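PDB 5DLL: aminopeptidase N from Francisella tularensis subsp. tularensis, which removes N-terminal amino acids from peptides as a zinc-dependent M1-family aminopeptidase, and probably helps degrade intracellular peptides left by protein breakdown. Local coordinates for residues A[290-293]-A[299-302]; A[575-580]-A[618-623]; A[588-593]-A[641-646]. One frame throughout, in Å; residues are numbered along the deposited sequence.

Contact 1 of 3, residues A[290-293]-A[299-302]; sequences ASNK and DFEL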
loop_
_atom_site.group_PDB
_atom_site.type_symbol
_atom_site.label_atom_id
_atom_site.label_comp_id
_atom_site.label_asym_id
_atom_site.label_seq_id
_atom_site.Cartn_x
_atom_site.Cartn_y
_atom_site.Cartn_z
ATOM N N ALA A 290 4.884 -2.799 17.815
ATOM C CA ALA A 290 5.712 -3.990 17.667
ATOM C C ALA A 290 6.519 -4.251 18.930
ATOM O O ALA A 290 7.221 -3.367 19.416
ATOM C CB ALA A 290 6.636 -3.849 16.467
ATOM N N SER A 291 6.391 -5.465 19.463
ATOM C CA SER A 291 7.244 -5.950 20.545
ATOM C C SER A 291 8.207 -6.963 19.953
ATOM O O SER A 291 7.906 -7.572 18.926
ATOM C CB SER A 291 6.404 -6.611 21.640
ATOM O OG SER A 291 5.251 -5.837 21.931
ATOM N N ASN A 292 9.365 -7.138 20.590
ATOM C CA ASN A 292 10.369 -8.107 20.123
ATOM C C ASN A 292 9.852 -9.543 20.174
ATOM O O ASN A 292 10.174 -10.370 19.306
ATOM C CB ASN A 292 11.664 -7.998 20.939
ATOM C CG ASN A 292 12.607 -6.939 20.400
ATOM O OD1 ASN A 292 13.762 -7.226 20.077
ATOM N ND2 ASN A 292 12.118 -5.710 20.288
ATOM N N LYS A 293 9.038 -9.822 21.188
ATOM C CA LYS A 293 8.462 -11.147 21.380
ATOM C C LYS A 293 7.452 -11.495 20.285
ATOM O O LYS A 293 7.430 -12.630 19.802
ATOM C CB LYS A 293 7.767 -11.240 22.743
ATOM C CG LYS A 293 8.607 -10.806 23.938
ATOM C CD LYS A 293 8.042 -11.322 25.259
ATOM C CE LYS A 293 6.558 -11.018 25.433
ATOM N NZ LYS A 293 6.212 -9.587 25.195
ATOM N N ASP A 299 6.432 -7.755 10.151
ATOM C CA ASP A 299 5.706 -6.750 10.923
ATOM C C ASP A 299 6.546 -5.500 11.124
ATOM O O ASP A 299 6.059 -4.386 10.932
ATOM C CB ASP A 299 5.286 -7.299 12.287
ATOM C CG ASP A 299 4.258 -8.407 12.183
ATOM O OD1 ASP A 299 3.656 -8.578 11.102
ATOM O OD2 ASP A 299 4.060 -9.117 13.190
ATOM N N PHE A 300 7.804 -5.689 11.511
ATOM C CA PHE A 300 8.740 -4.573 11.674
ATOM C C PHE A 300 8.948 -3.786 10.372
ATOM O O PHE A 300 9.029 -2.557 10.397
ATOM C CB PHE A 300 10.088 -5.077 12.176
ATOM C CG PHE A 300 10.110 -5.429 13.638
ATOM C CD1 PHE A 300 10.057 -4.433 14.606
ATOM C CD2 PHE A 300 10.232 -6.748 14.050
ATOM C CE1 PHE A 300 10.104 -4.746 15.957
ATOM C CE2 PHE A 300 10.280 -7.067 15.398
ATOM C CZ PHE A 300 10.216 -6.063 16.352
ATOM N N GLU A 301 9.032 -4.493 9.245
ATOM C CA GLU A 301 9.228 -3.853 7.936
ATOM C C GLU A 301 8.034 -2.989 7.530
ATOM O O GLU A 301 8.204 -1.944 6.887
ATOM C CB GLU A 301 9.474 -4.900 6.847
ATOM C CG GLU A 301 10.077 -4.328 5.569
ATOM C CD GLU A 301 9.386 -4.818 4.308
ATOM O OE1 GLU A 301 10.044 -5.503 3.495
ATOM O OE2 GLU A 301 8.183 -4.515 4.129
ATOM N N LEU A 302 6.834 -3.441 7.890
ATOM C CA LEU A 302 5.605 -2.713 7.574
ATOM C C LEU A 302 5.442 -1.462 8.430
ATOM O O LEU A 302 5.043 -0.413 7.919
ATOM C CB LEU A 302 4.388 -3.624 7.722
ATOM C CG LEU A 302 4.255 -4.699 6.637
ATOM C CD1 LEU A 302 3.268 -5.782 7.059
ATOM C CD2 LEU A 302 3.852 -4.076 5.307
#

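Contact 2 of 3, residues A[575-580]-A[618-623]; sequences IATNII and STIAEA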
loop_
_atom_site.group_PDB
_atom_site.type_symbol
_atom_site.label_atom_id
_atom_site.label_comp_id
_atom_site.label_asym_id
_atom_site.label_seq_id
_atom_site.Cartn_x
_atom_site.Cartn_y
_atom_site.Cartn_z
ATOM N N ILE A 575 9.737 -20.367 -16.034
ATOM C CA ILE A 575 10.059 -21.754 -16.374
ATOM C C ILE A 575 9.233 -22.715 -15.524
ATOM O O ILE A 575 8.523 -23.567 -16.057
ATOM C CB ILE A 575 11.563 -22.046 -16.176
ATOM C CG1 ILE A 575 12.388 -21.309 -17.237
ATOM C CG2 ILE A 575 11.848 -23.540 -16.254
ATOM C CD1 ILE A 575 13.847 -21.133 -16.871
ATOM N N ALA A 576 9.335 -22.565 -14.204
ATOM C CA ALA A 576 8.601 -23.404 -13.250
ATOM C C ALA A 576 7.090 -23.408 -13.514
ATOM O O ALA A 576 6.437 -24.432 -13.363
ATOM C CB ALA A 576 8.884 -22.946 -11.824
ATOM N N THR A 577 6.546 -22.261 -13.911
ATOM C CA THR A 577 5.131 -22.145 -14.244
ATOM C C THR A 577 4.778 -22.951 -15.496
ATOM O O THR A 577 3.773 -23.665 -15.507
ATOM C CB THR A 577 4.729 -20.666 -14.427
ATOM O OG1 THR A 577 4.860 -19.989 -13.171
ATOM C CG2 THR A 577 3.288 -20.527 -14.919
ATOM N N ASN A 578 5.602 -22.841 -16.537
ATOM C CA ASN A 578 5.379 -23.585 -17.780
ATOM C C ASN A 578 5.572 -25.099 -17.621
ATOM O O ASN A 578 4.954 -25.882 -18.340
ATOM C CB ASN A 578 6.269 -23.045 -18.902
ATOM C CG ASN A 578 5.886 -21.634 -19.323
ATOM O OD1 ASN A 578 4.800 -21.139 -18.995
ATOM N ND2 ASN A 578 6.779 -20.976 -20.056
ATOM N N ILE A 579 6.419 -25.497 -16.676
ATOM C CA ILE A 579 6.564 -26.906 -16.299
ATOM C C ILE A 579 5.265 -27.448 -15.702
ATOM O O ILE A 579 4.845 -28.563 -16.018
ATOM C CB ILE A 579 7.720 -27.098 -15.281
ATOM C CG1 ILE A 579 9.084 -26.888 -15.962
ATOM C CG2 ILE A 579 7.661 -28.471 -14.612
ATOM C CD1 ILE A 579 9.537 -28.028 -16.855
ATOM N N ILE A 580 4.636 -26.646 -14.847
ATOM C CA ILE A 580 3.434 -27.060 -14.121
ATOM C C ILE A 580 2.260 -27.269 -15.083
ATOM O O ILE A 580 1.559 -28.285 -15.004
ATOM C CB ILE A 580 3.031 -26.016 -13.052
ATOM C CG1 ILE A 580 4.183 -25.780 -12.054
ATOM C CG2 ILE A 580 1.741 -26.430 -12.343
ATOM C CD1 ILE A 580 4.121 -26.572 -10.769
ATOM N N SER A 618 -2.645 -20.038 -6.813
ATOM C CA SER A 618 -3.460 -18.905 -7.258
ATOM C C SER A 618 -2.743 -18.043 -8.303
ATOM O O SER A 618 -3.384 -17.469 -9.184
ATOM C CB SER A 618 -3.883 -18.047 -6.059
ATOM O OG SER A 618 -2.790 -17.777 -5.199
ATOM N N THR A 619 -1.417 -17.962 -8.202
ATOM C CA THR A 619 -0.610 -17.229 -9.175
ATOM C C THR A 619 -0.572 -17.967 -10.509
ATOM O O THR A 619 -0.768 -17.362 -11.563
ATOM C CB THR A 619 0.831 -17.020 -8.674
ATOM O OG1 THR A 619 0.804 -16.365 -7.399
ATOM C CG2 THR A 619 1.634 -16.179 -9.665
ATOM N N ILE A 620 -0.333 -19.273 -10.458
ATOM C CA ILE A 620 -0.331 -20.096 -11.671
ATOM C C ILE A 620 -1.694 -20.031 -12.373
ATOM O O ILE A 620 -1.767 -19.968 -13.605
ATOM C CB ILE A 620 0.034 -21.564 -11.357
ATOM C CG1 ILE A 620 1.483 -21.656 -10.863
ATOM C CG2 ILE A 620 -0.153 -22.446 -12.589
ATOM C CD1 ILE A 620 1.799 -22.935 -10.120
ATOM N N ALA A 621 -2.762 -20.029 -11.578
ATOM C CA ALA A 621 -4.132 -19.931 -12.095
ATOM C C ALA A 621 -4.399 -18.659 -12.914
ATOM O O ALA A 621 -5.263 -18.657 -13.791
ATOM C CB ALA A 621 -5.122 -20.026 -10.946
ATOM N N GLU A 622 -3.662 -17.588 -12.629
ATOM C CA GLU A 622 -3.773 -16.339 -13.392
ATOM C C GLU A 622 -3.348 -16.500 -14.859
ATOM O O GLU A 622 -3.743 -15.710 -15.710
ATOM C CB GLU A 622 -2.947 -15.226 -12.725
ATOM C CG GLU A 622 -3.454 -14.807 -11.348
ATOM C CD GLU A 622 -2.475 -13.933 -10.569
ATOM O OE1 GLU A 622 -1.356 -13.671 -11.062
ATOM O OE2 GLU A 622 -2.824 -13.504 -9.447
ATOM N N ALA A 623 -2.535 -17.514 -15.149
ATOM C CA ALA A 623 -2.138 -17.819 -16.527
ATOM C C ALA A 623 -3.287 -18.429 -17.334
ATOM O O ALA A 623 -3.365 -18.256 -18.549
ATOM C CB ALA A 623 -0.944 -18.764 -16.531
#

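Contact 3 of 3, residues A[588-593]-A[641-646]; sequences DEFLNA and NQLADK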
loop_
_atom_site.group_PDB
_atom_site.type_symbol
_atom_site.label_atom_id
_atom_site.label_comp_id
_atom_site.label_asym_id
_atom_site.label_seq_id
_atom_site.Cartn_x
_atom_site.Cartn_y
_atom_site.Cartn_z
ATOM N N ASP A 588 16.642 -31.958 -16.098
ATOM C CA ASP A 588 17.956 -32.175 -15.483
ATOM C C ASP A 588 18.770 -30.870 -15.421
ATOM O O ASP A 588 19.390 -30.562 -14.402
ATOM C CB ASP A 588 18.731 -33.253 -16.258
ATOM C CG ASP A 588 19.522 -34.187 -15.350
ATOM O OD1 ASP A 588 19.322 -34.153 -14.118
ATOM O OD2 ASP A 588 20.336 -34.976 -15.880
ATOM N N GLU A 589 18.751 -30.105 -16.513
ATOM C CA GLU A 589 19.444 -28.818 -16.574
ATOM C C GLU A 589 18.764 -27.789 -15.675
ATOM O O GLU A 589 19.410 -26.850 -15.202
ATOM C CB GLU A 589 19.506 -28.291 -18.013
ATOM C CG GLU A 589 20.468 -29.050 -18.920
ATOM C CD GLU A 589 19.912 -30.377 -19.411
ATOM O OE1 GLU A 589 18.791 -30.387 -19.961
ATOM O OE2 GLU A 589 20.594 -31.415 -19.251
ATOM N N PHE A 590 17.462 -27.964 -15.452
ATOM C CA PHE A 590 16.706 -27.126 -14.519
ATOM C C PHE A 590 17.175 -27.340 -13.077
ATOM O O PHE A 590 17.479 -26.379 -12.376
ATOM C CB PHE A 590 15.201 -27.416 -14.636
ATOM C CG PHE A 590 14.350 -26.631 -13.676
ATOM C CD1 PHE A 590 13.996 -25.316 -13.957
ATOM C CD2 PHE A 590 13.897 -27.206 -12.494
ATOM C CE1 PHE A 590 13.214 -24.587 -13.075
ATOM C CE2 PHE A 590 13.115 -26.483 -11.607
ATOM C CZ PHE A 590 12.773 -25.172 -11.898
ATOM N N LEU A 591 17.234 -28.598 -12.650
ATOM C CA LEU A 591 17.702 -28.951 -11.304
ATOM C C LEU A 591 19.048 -28.318 -10.943
ATOM O O LEU A 591 19.243 -27.873 -9.813
ATOM C CB LEU A 591 17.832 -30.471 -11.176
ATOM C CG LEU A 591 16.530 -31.262 -11.063
ATOM C CD1 LEU A 591 16.755 -32.719 -11.435
ATOM C CD2 LEU A 591 15.949 -31.141 -9.662
ATOM N N ASN A 592 19.973 -28.297 -11.899
ATOM C CA ASN A 592 21.331 -27.819 -11.643
ATOM C C ASN A 592 21.429 -26.300 -11.613
ATOM O O ASN A 592 22.276 -25.755 -10.906
ATOM C CB ASN A 592 22.313 -28.400 -12.664
ATOM C CG ASN A 592 22.480 -29.903 -12.520
ATOM O OD1 ASN A 592 22.685 -30.418 -11.417
ATOM N ND2 ASN A 592 22.394 -30.615 -13.638
ATOM N N ALA A 593 20.580 -25.620 -12.382
ATOM C CA ALA A 593 20.448 -24.162 -12.277
ATOM C C ALA A 593 19.809 -23.791 -10.932
ATOM O O ALA A 593 20.184 -22.802 -10.300
ATOM C CB ALA A 593 19.621 -23.611 -13.430
ATOM N N ASN A 641 7.597 -31.834 -4.632
ATOM C CA ASN A 641 8.058 -33.096 -4.049
ATOM C C ASN A 641 9.376 -33.590 -4.662
ATOM O O ASN A 641 10.220 -34.140 -3.955
ATOM C CB ASN A 641 6.988 -34.184 -4.183
ATOM C CG ASN A 641 7.536 -35.575 -3.915
ATOM O OD1 ASN A 641 7.791 -36.343 -4.846
ATOM N ND2 ASN A 641 7.753 -35.891 -2.643
ATOM N N GLN A 642 9.543 -33.406 -5.970
ATOM C CA GLN A 642 10.775 -33.811 -6.644
ATOM C C GLN A 642 11.981 -33.016 -6.139
ATOM O O GLN A 642 12.980 -33.600 -5.721
ATOM C CB GLN A 642 10.640 -33.689 -8.165
ATOM C CG GLN A 642 9.811 -34.804 -8.787
ATOM C CD GLN A 642 9.875 -34.826 -10.306
ATOM O OE1 GLN A 642 10.896 -34.485 -10.903
ATOM N NE2 GLN A 642 8.781 -35.245 -10.939
ATOM N N LEU A 643 11.872 -31.691 -6.159
ATOM C CA LEU A 643 12.940 -30.814 -5.661
ATOM C C LEU A 643 13.306 -31.137 -4.217
ATOM O O LEU A 643 14.482 -31.155 -3.856
ATOM C CB LEU A 643 12.513 -29.352 -5.741
ATOM C CG LEU A 643 12.315 -28.764 -7.138
ATOM C CD1 LEU A 643 11.479 -27.495 -7.057
ATOM C CD2 LEU A 643 13.658 -28.487 -7.794
ATOM N N ALA A 644 12.283 -31.373 -3.399
ATOM C CA ALA A 644 12.462 -31.755 -1.999
ATOM C C ALA A 644 13.334 -32.995 -1.839
ATOM O O ALA A 644 14.193 -33.036 -0.957
ATOM C CB ALA A 644 11.107 -31.996 -1.351
ATOM N N ASP A 645 13.099 -33.995 -2.693
ATOM C CA ASP A 645 13.760 -35.306 -2.600
ATOM C C ASP A 645 15.130 -35.350 -3.273
ATOM O O ASP A 645 16.092 -35.871 -2.699
ATOM C CB ASP A 645 12.869 -36.401 -3.205
ATOM C CG ASP A 645 11.747 -36.838 -2.272
ATOM O OD1 ASP A 645 11.877 -36.681 -1.038
ATOM O OD2 ASP A 645 10.731 -37.360 -2.777
ATOM N N LYS A 646 15.217 -34.824 -4.492
ATOM C CA LYS A 646 16.480 -34.828 -5.232
ATOM C C LYS A 646 17.525 -33.943 -4.553
ATOM O O LYS A 646 18.662 -34.367 -4.362
ATOM C CB LYS A 646 16.277 -34.384 -6.682
ATOM C CG LYS A 646 15.318 -35.264 -7.467
ATOM C CD LYS A 646 15.621 -35.244 -8.957
ATOM C CE LYS A 646 14.409 -35.640 -9.786
ATOM N NZ LYS A 646 13.752 -36.883 -9.295
#

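Contact 1 of 3, residues A[290-293]-A[299-302]
The Phe300 ring meets segment 290-293 with its CD1-CE1-CZ side. Asn292 CA lies close to the ring plane, at the edge beside CZ. Ala290 CB and the carbonyl oxygen of Ser291 come in at a slant. Ala290 CB sits nearest CE1, at 3.6 Å from that Phe300 atom, and also touches CD1. Ser291 O stands 3.8 Å from Phe300 CZ, and it is the backbone that makes this approach, since the Ser291 side chain turns away. The flat amide of Asn292 is only loosely engaged, its ND2 lying 4.4 Å from Phe300 CZ.

Loop and helix both lie in the M1 peptidase domain. Phe300 belongs to the first turns of helix 297-312, which carries the zinc ligand His309. Its CG is anti to the carbonyl carbon (chi1 -76°), and this carries the ring out to the loop that leads from strand 280-284 into the helix. Other neighbours complete its surroundings: Tyr237 stacks edge-to-face with it, and Ala295 and Leu666 also touch it. Next door, Asp299 OD2 takes a hydrogen bond from Thr296 N and a salt bridge from Lys746, tying this end of the helix to helix 741-752.

Between the two segments the attraction is therefore van der Waals contact with a phenyl ring, met at its edge by Asn292 CA alone. The polar ties, a backbone hydrogen bond of Ala290 with Lys234 and those of Asp299, run to other parts of the chain.

Contact 2 of 3, residues A[575-580]-A[618-623]
Ile620 reaches across to Ile580 with its longest branch. In Ile620, CG1 stands anti to the carbonyl carbon (chi1 -66°), and chi2 of 161° then stretches CD1 away from the helix, roughly anti to CA. The extended methyl ends up against the two gamma carbons of the other isoleucine: Ile620 CD1 is 4.1 Å from Ile580 CG2 and 4.2 Å from Ile580 CG1. Ile580 places its two branches the same way about CA-CB, with CG2 anti to the backbone N and CG1 beside it, and together they take the incoming methyl. Beyond CG1 the two differ: chi2 of Ile580 is -96°, which swings its CD1 to the side instead of extending it. The two side chains cross at about a right angle, giving a local touch at one end of Ile620 rather than packing along its length.

One turn earlier on helix 565-581, Thr577 borders the middle of the same side chain, its OG1 4.4 Å from Ile620 CG1. That hydroxyl is not left facing a hydrocarbon without a partner. Its first torsion folds OG1 back over its own helix, where it is hydrogen-bonded to the carbonyl oxygen of Gln573.

Pro615, in the loop before helix 617-621, touches both Thr577 and Ile620. Arg636 and Val639 of helix 629-646 lie against Ile580. On another flank, Thr619 and Glu622 touch helix 349-369 through Arg358 and Ser362, so segment 618-623 also touches the catalytic domain.

Chemically, this is a hydrophobic join between two helices of the ARM-like region. Two buried isoleucines supply the apolar surface, and the threonine can border it because its polar atom is already engaged within its helix.

Contact 3 of 3, residues A[588-593]-A[641-646]
Leu591 lies between Leu643 and Lys646, where two helices of the ARM-repeat-like C-terminal region pack together. Helix segments 588-593 and 641-646 cross at -64°, their axes 11.8 Å apart at the closest point, a spacing bridged by side chains.

Leu591 has CG anti to the carbonyl carbon (chi1 -74°), and from there its two branches part. CD2 meets the CD2 methyl of Leu643 at 4.0 Å, the two leucines crossing obliquely, and it also borders Lys646 CD. CD1 goes to the lysine, whose aliphatic chain runs across the leucine at about a right angle. The same Leu643 methyl also has Phe590 beside it: it approaches the ring at a slant, 4.3 Å from Phe590 CE2. Phe590, with CG anti to the backbone N, brings its ring to that methyl and also rests on Leu572 and Ile575 of helix 565-581. Leu586, in the loop before helix 588-598, touches both Leu591 and Leu643.

The interface thus grades from a buried leucine and phenylalanine cluster to an exposed lysine, whose methylenes cover the outer side of Leu591. Lys646 CD is 3.7 Å from Leu591 CD1, and Lys646 CE is close behind. The bend at chi4 (-49°) turns the ammonium aside. It leaves Lys646 NZ 5.6 Å from the CD1 methyl of Leu591.

In the fold
Contacts 2 and 3 are neighbours in the helical C-terminal region, with centres about 17 Å apart. They touch directly where Ile575 CG2 meets Phe590 CD1 at 3.6 Å. Their segments alternate along the chain: helices 565-581 and 588-598 come first, then helices 617-621 and 629-646, so contact 2 joins 565-581 to 617-621, and contact 3 joins the next helix after each, 588-598 and 629-646. Contact 1 belongs to the catalytic domain and touches neither; its nearest atoms are about 18 Å from contact 2 and about 24 Å from contact 3. None of the three forms the zinc site of His309, His313 and Glu332, but contact 1 packs the start of the helix that carries His309.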